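Local coordinates for leucyl-tRNA synthetase subunit alpha (PDB 3PZ5), which belongs to the enzyme that charges tRNA with leucine, of which this CP1 editing domain probably hydrolyses tRNA carrying the wrong amino acid, at residues 47-52 with 116-121; 54-59 with 64-69; 96-101 with 107-112; 129-134 with 156-161. The protein carries 1 engineered substitution. One frame throughout, in Å; residues are numbered along the deposited sequence.

Contact 1 (47-52 with 116-121)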
loop_
_atom_site.group_PDB
_atom_site.type_symbol
_atom_site.label_atom_id
_atom_site.label_comp_id
_atom_site.label_asym_id
_atom_site.label_seq_id
_atom_site.Cartn_x
_atom_site.Cartn_y
_atom_site.Cartn_z
ATOM N N GLU A 47 -14.081 -3.463 -4.140
ATOM C CA GLU A 47 -14.874 -4.632 -3.775
ATOM C C GLU A 47 -14.385 -5.330 -2.504
ATOM O O GLU A 47 -15.074 -6.212 -1.984
ATOM C CB GLU A 47 -14.911 -5.645 -4.926
ATOM C CG GLU A 47 -15.342 -5.077 -6.272
ATOM C CD GLU A 47 -14.168 -4.592 -7.115
ATOM O OE1 GLU A 47 -13.217 -3.995 -6.558
ATOM O OE2 GLU A 47 -14.201 -4.813 -8.345
ATOM N N HIS A 48 -13.209 -4.941 -2.008
ATOM C CA HIS A 48 -12.620 -5.576 -0.822
ATOM C C HIS A 48 -13.563 -5.471 0.377
ATOM O O HIS A 48 -14.008 -4.376 0.722
ATOM C CB HIS A 48 -11.250 -4.974 -0.490
ATOM C CG HIS A 48 -10.454 -5.772 0.500
ATOM N ND1 HIS A 48 -10.758 -5.813 1.844
ATOM C CD2 HIS A 48 -9.359 -6.555 0.339
ATOM C CE1 HIS A 48 -9.890 -6.591 2.467
ATOM N NE2 HIS A 48 -9.030 -7.051 1.576
ATOM N N PRO A 49 -13.873 -6.617 1.011
ATOM C CA PRO A 49 -14.849 -6.701 2.101
ATOM C C PRO A 49 -14.562 -5.796 3.297
ATOM O O PRO A 49 -15.471 -5.516 4.079
ATOM C CB PRO A 49 -14.771 -8.173 2.522
ATOM C CG PRO A 49 -14.338 -8.874 1.309
ATOM C CD PRO A 49 -13.353 -7.949 0.658
ATOM N N LEU A 50 -13.317 -5.349 3.449
ATOM C CA LEU A 50 -12.966 -4.465 4.568
ATOM C C LEU A 50 -13.225 -2.973 4.308
ATOM O O LEU A 50 -13.168 -2.157 5.240
ATOM C CB LEU A 50 -11.532 -4.707 5.043
ATOM C CG LEU A 50 -11.318 -5.942 5.923
ATOM C CD1 LEU A 50 -9.850 -6.074 6.300
ATOM C CD2 LEU A 50 -12.188 -5.896 7.184
ATOM N N VAL A 51 -13.516 -2.620 3.056
ATOM C CA VAL A 51 -13.799 -1.222 2.708
ATOM C C VAL A 51 -14.984 -0.635 3.491
ATOM O O VAL A 51 -14.813 0.364 4.187
ATOM C CB VAL A 51 -13.960 -1.000 1.182
ATOM C CG1 VAL A 51 -14.459 0.398 0.896
ATOM C CG2 VAL A 51 -12.637 -1.230 0.483
ATOM N N PRO A 52 -16.180 -1.250 3.393
ATOM C CA PRO A 52 -17.291 -0.726 4.191
ATOM C C PRO A 52 -17.069 -0.833 5.706
ATOM O O PRO A 52 -17.493 0.051 6.450
ATOM C CB PRO A 52 -18.480 -1.590 3.753
ATOM C CG PRO A 52 -17.874 -2.802 3.140
ATOM C CD PRO A 52 -16.630 -2.319 2.484
ATOM N N VAL A 116 -6.737 -0.591 -8.163
ATOM C CA VAL A 116 -6.422 -1.846 -7.493
ATOM C C VAL A 116 -7.569 -2.823 -7.682
ATOM O O VAL A 116 -8.690 -2.579 -7.231
ATOM C CB VAL A 116 -6.100 -1.637 -5.999
ATOM C CG1 VAL A 116 -5.889 -2.969 -5.299
ATOM C CG2 VAL A 116 -4.861 -0.779 -5.860
ATOM N N LEU A 117 -7.272 -3.925 -8.363
ATOM C CA LEU A 117 -8.266 -4.941 -8.682
ATOM C C LEU A 117 -8.390 -5.972 -7.572
ATOM O O LEU A 117 -7.387 -6.393 -6.992
ATOM C CB LEU A 117 -7.916 -5.633 -10.004
ATOM C CG LEU A 117 -7.945 -4.763 -11.265
ATOM C CD1 LEU A 117 -7.207 -5.456 -12.405
ATOM C CD2 LEU A 117 -9.383 -4.412 -11.665
ATOM N N TYR A 118 -9.626 -6.377 -7.290
ATOM C CA TYR A 118 -9.901 -7.408 -6.292
ATOM C C TYR A 118 -9.316 -8.775 -6.670
ATOM O O TYR A 118 -8.976 -9.572 -5.796
ATOM C CB TYR A 118 -11.409 -7.523 -6.034
ATOM C CG TYR A 118 -11.763 -8.363 -4.822
ATOM C CD1 TYR A 118 -11.134 -8.141 -3.591
ATOM C CD2 TYR A 118 -12.725 -9.370 -4.899
ATOM C CE1 TYR A 118 -11.445 -8.904 -2.473
ATOM C CE2 TYR A 118 -13.052 -10.141 -3.782
ATOM C CZ TYR A 118 -12.407 -9.899 -2.571
ATOM O OH TYR A 118 -12.710 -10.646 -1.453
ATOM N N GLU A 119 -9.199 -9.024 -7.974
ATOM C CA GLU A 119 -8.703 -10.295 -8.504
ATOM C C GLU A 119 -7.268 -10.628 -8.089
ATOM O O GLU A 119 -6.986 -11.767 -7.712
ATOM C CB GLU A 119 -8.837 -10.325 -10.024
ATOM N N TYR A 120 -6.372 -9.643 -8.148
ATOM C CA TYR A 120 -4.947 -9.886 -7.900
ATOM C C TYR A 120 -4.572 -9.893 -6.418
ATOM O O TYR A 120 -5.024 -9.044 -5.642
ATOM C CB TYR A 120 -4.068 -8.884 -8.662
ATOM C CG TYR A 120 -4.200 -8.930 -10.178
ATOM C CD1 TYR A 120 -4.443 -10.136 -10.855
ATOM C CD2 TYR A 120 -4.049 -7.765 -10.940
ATOM C CE1 TYR A 120 -4.555 -10.175 -12.251
ATOM C CE2 TYR A 120 -4.154 -7.793 -12.334
ATOM C CZ TYR A 120 -4.408 -8.999 -12.981
ATOM O OH TYR A 120 -4.512 -9.020 -14.355
ATOM N N GLY A 121 -3.737 -10.862 -6.047
ATOM C CA GLY A 121 -3.273 -11.034 -4.674
ATOM C C GLY A 121 -4.408 -11.197 -3.684
ATOM O O GLY A 121 -5.244 -12.093 -3.820
#
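The carbonyl oxygen of His48, a residue that leans on Tyr118, takes the backbone N-H of Val51 within its own turn, His48 O to Val51 N being 3.0 Å. The side chain of His48 adds a second grip on the same turn: ND1 accepts from Leu50 N at 3.1 Å with an N-H...N angle of 161°, the donor tilted 17° out of the imidazole plane. This capping bond holds the ring where the chain enters helix 50-60, whose Val51 is buried against Val69 and Val73. Tyr118 comes from the loop between strands 107-113 and 124-127. In the editing domain both of these strands pair with strand 41-44, so the contact ties the chain following that strand to a loop between its two partners in the sheet. No hydrogen bond crosses it. The phenol ring passes along the backbone instead, with Glu47 C over one face and His48 CA 3.9 Å from Tyr118 CE1. Its hydroxyl end reaches the pyrrolidine, Tyr118 OH lying 3.5 Å from Pro49 CD, while CE1 meets that same CD at 3.8 Å; the two side chains cross at about a right angle. Glu47 covers the root of the tyrosine. A bend at chi2 (91°) folds the chain so that Glu47 OE1 lies 4.0 Å from Tyr118 CB, a van der Waals approach only. The carboxylate has a stronger partner in Arg84, which forms a salt bridge with OE2 and a weak hydrogen bond with Val116 O.

Contact 2 (54-59 with 64-69)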
loop_
_atom_site.group_PDB
_atom_site.type_symbol
_atom_site.label_atom_id
_atom_site.label_comp_id
_atom_site.label_asym_id
_atom_site.label_seq_id
_atom_site.Cartn_x
_atom_site.Cartn_y
_atom_site.Cartn_z
ATOM N N LEU A 54 -14.149 -0.727 7.543
ATOM C CA LEU A 54 -13.241 0.319 8.010
ATOM C C LEU A 54 -13.841 1.711 7.833
ATOM O O LEU A 54 -13.655 2.591 8.683
ATOM C CB LEU A 54 -11.884 0.209 7.308
ATOM C CG LEU A 54 -11.119 -1.108 7.510
ATOM C CD1 LEU A 54 -9.815 -1.095 6.724
ATOM C CD2 LEU A 54 -10.864 -1.404 8.992
ATOM N N ALA A 55 -14.585 1.893 6.740
ATOM C CA ALA A 55 -15.271 3.159 6.462
ATOM C C ALA A 55 -16.257 3.559 7.556
ATOM O O ALA A 55 -16.337 4.734 7.913
ATOM C CB ALA A 55 -15.973 3.106 5.120
ATOM N N CYS A 56 -17.006 2.592 8.080
ATOM C CA CYS A 56 -17.963 2.891 9.146
ATOM C C CYS A 56 -17.248 3.273 10.438
ATOM O O CYS A 56 -17.620 4.254 11.095
ATOM C CB CYS A 56 -18.942 1.742 9.384
ATOM S SG CYS A 56 -20.352 2.275 10.387
ATOM N N ILE A 57 -16.219 2.497 10.781
ATOM C CA ILE A 57 -15.332 2.808 11.903
ATOM C C ILE A 57 -14.739 4.212 11.741
ATOM O O ILE A 57 -14.745 5.009 12.687
ATOM C CB ILE A 57 -14.227 1.727 12.074
ATOM C CG1 ILE A 57 -14.844 0.433 12.615
ATOM C CG2 ILE A 57 -13.130 2.205 13.017
ATOM C CD1 ILE A 57 -14.009 -0.814 12.385
ATOM N N GLY A 58 -14.255 4.510 10.537
ATOM C CA GLY A 58 -13.745 5.839 10.201
ATOM C C GLY A 58 -14.727 6.950 10.532
ATOM O O GLY A 58 -14.367 7.929 11.198
ATOM N N GLU A 59 -15.972 6.788 10.085
ATOM C CA GLU A 59 -17.007 7.807 10.296
ATOM C C GLU A 59 -17.331 8.040 11.770
ATOM O O GLU A 59 -17.465 9.187 12.198
ATOM C CB GLU A 59 -18.296 7.490 9.521
ATOM C CG GLU A 59 -19.428 8.458 9.857
ATOM C CD GLU A 59 -20.646 8.295 8.984
ATOM O OE1 GLU A 59 -20.553 8.559 7.765
ATOM O OE2 GLU A 59 -21.706 7.925 9.530
ATOM N N ALA A 64 -14.186 9.932 8.357
ATOM C CA ALA A 64 -14.643 9.591 7.011
ATOM C C ALA A 64 -16.151 9.795 6.875
ATOM O O ALA A 64 -16.831 10.059 7.866
ATOM C CB ALA A 64 -14.256 8.162 6.672
ATOM N N CYS A 65 -16.660 9.688 5.648
ATOM C CA CYS A 65 -18.098 9.801 5.367
ATOM C C CYS A 65 -18.576 8.487 4.752
ATOM O O CYS A 65 -18.274 8.190 3.593
ATOM C CB CYS A 65 -18.375 10.993 4.434
ATOM S SG CYS A 65 -20.120 11.394 4.132
ATOM N N TYR A 66 -19.305 7.698 5.539
ATOM C CA TYR A 66 -19.687 6.340 5.144
ATOM C C TYR A 66 -20.451 6.277 3.824
ATOM O O TYR A 66 -20.133 5.461 2.956
ATOM C CB TYR A 66 -20.491 5.642 6.246
ATOM C CG TYR A 66 -20.818 4.207 5.905
ATOM C CD1 TYR A 66 -19.857 3.206 6.033
ATOM C CD2 TYR A 66 -22.082 3.850 5.434
ATOM C CE1 TYR A 66 -20.149 1.885 5.710
ATOM C CE2 TYR A 66 -22.382 2.534 5.106
ATOM C CZ TYR A 66 -21.411 1.557 5.247
ATOM O OH TYR A 66 -21.700 0.249 4.929
ATOM N N SER A 67 -21.462 7.132 3.692
ATOM C CA SER A 67 -22.255 7.232 2.471
ATOM C C SER A 67 -21.386 7.559 1.252
ATOM O O SER A 67 -21.604 7.022 0.163
ATOM C CB SER A 67 -23.355 8.282 2.643
ATOM O OG SER A 67 -23.916 8.641 1.392
ATOM N N ASP A 68 -20.403 8.436 1.450
ATOM C CA ASP A 68 -19.473 8.820 0.392
ATOM C C ASP A 68 -18.631 7.633 -0.090
ATOM O O ASP A 68 -18.390 7.486 -1.287
ATOM C CB ASP A 68 -18.571 9.961 0.871
ATOM C CG ASP A 68 -17.904 10.695 -0.271
ATOM O OD1 ASP A 68 -16.965 10.140 -0.886
ATOM O OD2 ASP A 68 -18.320 11.840 -0.550
ATOM N N VAL A 69 -18.198 6.793 0.848
ATOM C CA VAL A 69 -17.433 5.588 0.527
ATOM C C VAL A 69 -18.315 4.541 -0.169
ATOM O O VAL A 69 -17.910 3.946 -1.169
ATOM C CB VAL A 69 -16.746 4.995 1.786
ATOM C CG1 VAL A 69 -16.133 3.639 1.489
ATOM C CG2 VAL A 69 -15.681 5.951 2.311
#
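Glu59 OE1 accepts the backbone N-H of Tyr66 at 2.7 Å, joining the end of one helix to the start of the next in a helix-loop-helix unit between 50-60 and 66-78. The bond is fairly straight at 163°, but the donor arrives on the anti side of the carboxylate, 35° out of its plane. Glu59 gets there with CG anti to the backbone N (chi1 174°) and an extended chain, which passes alongside the carbonyl of Ala64; Glu59 CA makes a C-H...O contact of 3.3 Å with Ala64 O. The phenol ring of Tyr66 turns an edge to helix 50-60, with CD1 3.6 Å from Cys56 N, and Cys56 SG lies obliquely 4.9 Å from the ring centroid. With Tyr66 reduced to an alanine, a gap would probably open beside Cys56 and Pro52 and the sulfur-aromatic contact would go, while the backbone bond to Glu59 could persist. Farther inward, Val69 bears on Ala55, and also meets Val51 and Leu95, on the side of the pair facing the sheet. The close approach of the chains at Gly58 suits a glycine, since a CB there would stand only 3.2 Å from Ala64 CB.

Contact 3 (96-101 with 107-112)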
loop_
_atom_site.group_PDB
_atom_site.type_symbol
_atom_site.label_atom_id
_atom_site.label_comp_id
_atom_site.label_asym_id
_atom_site.label_seq_id
_atom_site.Cartn_x
_atom_site.Cartn_y
_atom_site.Cartn_z
ATOM N N GLY A 96 -10.595 6.647 6.784
ATOM C CA GLY A 96 -10.710 7.192 8.137
ATOM C C GLY A 96 -9.901 6.443 9.182
ATOM O O GLY A 96 -9.974 6.753 10.375
ATOM N N VAL A 97 -9.127 5.464 8.731
ATOM C CA VAL A 97 -8.330 4.643 9.630
ATOM C C VAL A 97 -6.873 4.549 9.169
ATOM O O VAL A 97 -6.549 4.820 8.001
ATOM C CB VAL A 97 -8.921 3.207 9.787
ATOM C CG1 VAL A 97 -10.294 3.245 10.454
ATOM C CG2 VAL A 97 -8.986 2.478 8.436
ATOM N N TYR A 98 -6.009 4.147 10.101
ATOM C CA TYR A 98 -4.592 3.936 9.827
ATOM C C TYR A 98 -4.183 2.499 10.128
ATOM O O TYR A 98 -4.718 1.868 11.040
ATOM C CB TYR A 98 -3.739 4.919 10.634
ATOM C CG TYR A 98 -4.051 6.360 10.309
ATOM C CD1 TYR A 98 -5.094 7.030 10.953
ATOM C CD2 TYR A 98 -3.322 7.049 9.337
ATOM C CE1 TYR A 98 -5.398 8.351 10.645
ATOM C CE2 TYR A 98 -3.619 8.372 9.020
ATOM C CZ TYR A 98 -4.658 9.016 9.679
ATOM O OH TYR A 98 -4.962 10.323 9.376
ATOM N N ALA A 99 -3.250 1.985 9.336
ATOM C CA ALA A 99 -2.654 0.685 9.595
ATOM C C ALA A 99 -1.204 0.864 10.025
ATOM O O ALA A 99 -0.575 1.879 9.727
ATOM C CB ALA A 99 -2.748 -0.199 8.367
ATOM N N THR A 100 -0.678 -0.124 10.734
ATOM C CA THR A 100 0.691 -0.070 11.223
ATOM C C THR A 100 1.616 -0.785 10.254
ATOM O O THR A 100 1.454 -1.978 9.994
ATOM C CB THR A 100 0.804 -0.721 12.612
ATOM O OG1 THR A 100 -0.207 -0.182 13.470
ATOM C CG2 THR A 100 2.177 -0.473 13.223
ATOM N N ASN A 101 2.576 -0.047 9.712
ATOM C CA ASN A 101 3.637 -0.636 8.908
ATOM C C ASN A 101 4.440 -1.584 9.810
ATOM O O ASN A 101 5.063 -1.136 10.770
ATOM C CB ASN A 101 4.513 0.480 8.329
ATOM C CG ASN A 101 5.567 -0.024 7.355
ATOM O OD1 ASN A 101 6.288 -0.983 7.631
ATOM N ND2 ASN A 101 5.679 0.648 6.214
ATOM N N LYS A 107 2.203 4.600 11.649
ATOM C CA LYS A 107 0.834 4.532 11.154
ATOM C C LYS A 107 0.770 5.088 9.739
ATOM O O LYS A 107 1.373 6.115 9.439
ATOM C CB LYS A 107 -0.138 5.263 12.085
ATOM C CG LYS A 107 0.085 6.758 12.217
ATOM C CD LYS A 107 -0.958 7.358 13.148
ATOM C CE LYS A 107 -1.171 8.837 12.880
ATOM N NZ LYS A 107 -2.467 9.265 13.471
ATOM N N ILE A 108 0.069 4.383 8.860
ATOM C CA ILE A 108 -0.131 4.859 7.492
ATOM C C ILE A 108 -1.618 4.797 7.134
ATOM O O ILE A 108 -2.313 3.858 7.537
ATOM C CB ILE A 108 0.776 4.124 6.446
ATOM C CG1 ILE A 108 0.571 2.603 6.482
ATOM C CG2 ILE A 108 2.254 4.483 6.665
ATOM C CD1 ILE A 108 1.290 1.851 5.362
ATOM N N PRO A 109 -2.118 5.808 6.398
ATOM C CA PRO A 109 -3.549 5.891 6.098
ATOM C C PRO A 109 -4.035 4.777 5.172
ATOM O O PRO A 109 -3.297 4.344 4.278
ATOM C CB PRO A 109 -3.685 7.257 5.413
ATOM C CG PRO A 109 -2.346 7.521 4.825
ATOM C CD PRO A 109 -1.365 6.921 5.787
ATOM N N VAL A 110 -5.265 4.318 5.401
ATOM C CA VAL A 110 -5.891 3.323 4.533
ATOM C C VAL A 110 -6.858 4.005 3.565
ATOM O O VAL A 110 -7.719 4.791 3.969
ATOM C CB VAL A 110 -6.624 2.208 5.335
ATOM C CG1 VAL A 110 -7.103 1.104 4.403
ATOM C CG2 VAL A 110 -5.719 1.630 6.406
ATOM N N TRP A 111 -6.695 3.695 2.284
ATOM C CA TRP A 111 -7.534 4.231 1.223
ATOM C C TRP A 111 -8.134 3.105 0.397
ATOM O O TRP A 111 -7.671 1.968 0.455
ATOM C CB TRP A 111 -6.700 5.111 0.295
ATOM C CG TRP A 111 -6.383 6.460 0.829
ATOM C CD1 TRP A 111 -5.556 6.760 1.877
ATOM C CD2 TRP A 111 -6.861 7.712 0.321
ATOM N NE1 TRP A 111 -5.507 8.119 2.061
ATOM C CE2 TRP A 111 -6.297 8.728 1.118
ATOM C CE3 TRP A 111 -7.713 8.074 -0.735
ATOM C CZ2 TRP A 111 -6.558 10.087 0.897
ATOM C CZ3 TRP A 111 -7.978 9.424 -0.951
ATOM C CH2 TRP A 111 -7.401 10.413 -0.138
ATOM N N SER A 112 -9.162 3.435 -0.377
ATOM C CA SER A 112 -9.666 2.555 -1.426
ATOM C C SER A 112 -9.535 3.281 -2.763
ATOM O O SER A 112 -9.771 4.488 -2.835
ATOM C CB SER A 112 -11.118 2.158 -1.161
ATOM O OG SER A 112 -11.505 1.086 -2.006
#
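Val97-Thr100 and Lys107-Ser112 form an antiparallel hairpin in which the N-to-C directions of the two short strands make 131°, well short of a straight antiparallel alignment, with Ala99 and Ile108 as a hydrogen-bonded pair and Tyr98 and Pro109 as a non-hydrogen-bonded one. Ala99 and Ile108 bond to each other both ways, Ile108 N reaching Ala99 O at 2.7 Å, and Val110 N gives to Val97 O. Pro109 sits at a non-hydrogen-bonded site, so its missing N-H costs the pairing with strand 97-100 nothing. Tyr98, Pro109 and Lys107 share one face of the sheet. The phenol ring lies against the proline, with Tyr98 CE2 3.8 Å from Pro109 CB, and Lys107 comes over a face: its CG sits between the backbone N and carbonyl carbon (chi1 64°), and the extended chain carries NZ to 4.3 Å from the Tyr98 ring centroid, 13° off the normal. A leucine in place of Tyr98 would probably leave the ammonium group without its aromatic partner and Pro109 less covered. Ala99 and Ile108 point to the other face, where Phe16 of strand 12-18 packs on them; beside them Val110 CG2 meets Ala99 CB at 4.0 Å and Val110 CB meets Val97 CG2 at 3.9 Å. Strand 41-44 continues the sheet beyond 107-112. The chemistry thus divides, the cation-pi pair lying toward the more exposed side, where Lys107 also touches Glu19, and aliphatic groups closing the buried one.

Contact 4 (129-134 with 156-161)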
loop_
_atom_site.group_PDB
_atom_site.type_symbol
_atom_site.label_atom_id
_atom_site.label_comp_id
_atom_site.label_asym_id
_atom_site.label_seq_id
_atom_site.Cartn_x
_atom_site.Cartn_y
_atom_site.Cartn_z
ATOM N N PRO A 129 5.090 4.734 -3.403
ATOM C CA PRO A 129 5.101 5.688 -4.515
ATOM C C PRO A 129 6.483 5.891 -5.128
ATOM O O PRO A 129 6.592 6.077 -6.340
ATOM C CB PRO A 129 4.612 6.985 -3.868
ATOM C CG PRO A 129 3.834 6.547 -2.690
ATOM C CD PRO A 129 4.533 5.338 -2.179
ATOM N N ALA A 130 7.530 5.848 -4.306
ATOM C CA ALA A 130 8.894 6.014 -4.804
ATOM C C ALA A 130 9.285 4.930 -5.803
ATOM O O ALA A 130 10.121 5.165 -6.672
ATOM C CB ALA A 130 9.888 6.048 -3.653
ATOM N N HIS A 131 8.666 3.754 -5.691
ATOM C CA HIS A 131 9.147 2.580 -6.423
ATOM C C HIS A 131 8.136 1.807 -7.255
ATOM O O HIS A 131 8.471 0.768 -7.822
ATOM C CB HIS A 131 9.920 1.652 -5.478
ATOM C CG HIS A 131 10.977 2.362 -4.691
ATOM N ND1 HIS A 131 12.016 3.042 -5.291
ATOM C CD2 HIS A 131 11.141 2.522 -3.357
ATOM C CE1 HIS A 131 12.780 3.580 -4.358
ATOM N NE2 HIS A 131 12.271 3.280 -3.178
ATOM N N ASP A 132 6.911 2.322 -7.330
ATOM C CA ASP A 132 5.873 1.783 -8.214
ATOM C C ASP A 132 5.124 2.935 -8.878
ATOM O O ASP A 132 4.476 3.737 -8.200
ATOM C CB ASP A 132 4.901 0.872 -7.446
ATOM C CG ASP A 132 3.876 0.198 -8.359
ATOM O OD1 ASP A 132 3.034 0.905 -8.953
ATOM O OD2 ASP A 132 3.903 -1.045 -8.479
ATOM N N GLN A 133 5.211 3.003 -10.204
ATOM C CA GLN A 133 4.662 4.122 -10.971
ATOM C C GLN A 133 3.160 4.295 -10.767
ATOM O O GLN A 133 2.662 5.422 -10.670
ATOM C CB GLN A 133 4.978 3.963 -12.461
ATOM C CG GLN A 133 4.755 5.230 -13.288
ATOM C CD GLN A 133 5.599 6.400 -12.812
ATOM O OE1 GLN A 133 6.719 6.220 -12.322
ATOM N NE2 GLN A 133 5.068 7.609 -12.961
ATOM N N ARG A 134 2.449 3.174 -10.699
ATOM C CA ARG A 134 1.010 3.190 -10.490
ATOM C C ARG A 134 0.671 3.866 -9.154
ATOM O O ARG A 134 -0.220 4.720 -9.094
ATOM C CB ARG A 134 0.462 1.766 -10.573
ATOM C CG ARG A 134 -0.752 1.632 -11.462
ATOM C CD ARG A 134 -0.751 0.306 -12.214
ATOM N NE ARG A 134 0.109 0.347 -13.402
ATOM C CZ ARG A 134 -0.045 -0.422 -14.480
ATOM N NH1 ARG A 134 -1.037 -1.306 -14.549
ATOM N NH2 ARG A 134 0.793 -0.301 -15.500
ATOM N N TRP A 156 18.535 10.145 -9.943
ATOM C CA TRP A 156 17.114 9.952 -10.232
ATOM C C TRP A 156 16.263 11.001 -9.525
ATOM O O TRP A 156 16.445 11.267 -8.333
ATOM C CB TRP A 156 16.663 8.541 -9.834
ATOM C CG TRP A 156 15.294 8.179 -10.335
ATOM C CD1 TRP A 156 14.099 8.495 -9.754
ATOM C CD2 TRP A 156 14.979 7.432 -11.516
ATOM N NE1 TRP A 156 13.060 7.994 -10.502
ATOM C CE2 TRP A 156 13.571 7.336 -11.588
ATOM C CE3 TRP A 156 15.750 6.833 -12.521
ATOM C CZ2 TRP A 156 12.914 6.667 -12.628
ATOM C CZ3 TRP A 156 15.095 6.164 -13.558
ATOM C CH2 TRP A 156 13.690 6.089 -13.600
ATOM N N ASP A 157 15.336 11.589 -10.270
ATOM C CA ASP A 157 14.420 12.581 -9.721
ATOM C C ASP A 157 13.068 11.938 -9.392
ATOM O O ASP A 157 12.251 11.693 -10.286
ATOM C CB ASP A 157 14.254 13.752 -10.699
ATOM C CG ASP A 157 13.460 14.912 -10.106
ATOM O OD1 ASP A 157 13.549 15.156 -8.877
ATOM O OD2 ASP A 157 12.748 15.590 -10.880
ATOM N N PHE A 158 12.853 11.664 -8.105
ATOM C CA PHE A 158 11.630 11.007 -7.624
ATOM C C PHE A 158 10.404 11.911 -7.715
ATOM O O PHE A 158 9.268 11.432 -7.748
ATOM C CB PHE A 158 11.821 10.497 -6.193
ATOM C CG PHE A 158 12.741 9.319 -6.095
ATOM C CD1 PHE A 158 12.237 8.022 -6.142
ATOM C CD2 PHE A 158 14.116 9.500 -5.979
ATOM C CE1 PHE A 158 13.087 6.921 -6.068
ATOM C CE2 PHE A 158 14.973 8.408 -5.904
ATOM C CZ PHE A 158 14.458 7.113 -5.949
ATOM N N GLU A 159 10.651 13.217 -7.771
ATOM C CA GLU A 159 9.610 14.220 -7.976
ATOM C C GLU A 159 9.063 14.175 -9.413
ATOM O O GLU A 159 8.023 14.773 -9.712
ATOM C CB GLU A 159 10.164 15.610 -7.630
ATOM C CG GLU A 159 9.163 16.752 -7.685
ATOM C CD GLU A 159 9.750 18.063 -7.195
ATOM O OE1 GLU A 159 9.685 18.323 -5.973
ATOM O OE2 GLU A 159 10.271 18.834 -8.031
ATOM N N LYS A 160 9.762 13.455 -10.293
ATOM C CA LYS A 160 9.342 13.303 -11.688
ATOM C C LYS A 160 8.792 11.912 -11.998
ATOM O O LYS A 160 8.059 11.738 -12.973
ATOM C CB LYS A 160 10.492 13.647 -12.635
ATOM N N GLY A 161 9.144 10.924 -11.173
ATOM C CA GLY A 161 8.668 9.554 -11.372
ATOM C C GLY A 161 9.208 8.515 -10.404
ATOM O O GLY A 161 10.209 8.737 -9.722
HETATM O O HOH W 1 6.569 9.969 -13.935
#
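Phe158, the residue that reaches Ala130 and His131, is backed by Trp156, whose CD1 lies 3.8 Å above the middle of the phenyl ring. The indole is itself pinned, since Trp156 NE1 donates to Gly161 O at 3.0 Å, nearly straight at 167° and in the indole plane, though arriving from well above the carbonyl plane. Asp157 shapes the turn between them, its carbonyl oxygen receiving the N-H of Lys160. Phe158 then turns its edge to the other segment: CE1 lies 3.5 Å from Ala130 O, in the ring plane, and CD1 is 4.0 Å from Ala130 CB. CG anti to the carbonyl carbon (chi1 -71°) sends the ring this way. Phe158 CE1 also meets His131 CE1 at 3.8 Å, the two ring planes being almost perpendicular at 89°. The imidazole is fixed independently: Ala130 CB lies over the centre of one face, while Tyr163 O and Val149 N hold its two nitrogens. From Lys160 a water leads toward Gln133 NE2, but that link is weak at the glutamine and doubtfully short at Lys160 O. Gly161 lies beside Gln133 OE1, which accepts from Ala162 N just beyond. In the editing domain, the loop between strands 150-151 and 168-169 thus folds over the entrance to helix 133-142, whose Trp136 donates to Phe158 O, and over the short connection from strand 124-127.

Overall arrangement
Contact 3 is the buried one and lies nearest the centre of the chain. Contact 1 is a surface contact, and contacts 2 and 4 are partly buried. Contacts 1 and 2 share helix 50-60, with Pro52 and Val51 touching Tyr66 and Val69. That helix also rests on the hairpin: Leu54 and Ile57 pack on Val97, and Val51 on Ser112. Contact 4 stands apart, about 7 Å from contact 1 at the nearest atoms and farther from the others. Contact 2 adds one carboxylate-to-backbone bond to apolar packing, contact 3 a ladder of backbone bonds and a cation-pi pair; contacts 1 and 4 have no direct hydrogen bond across them and rest on an aromatic ring.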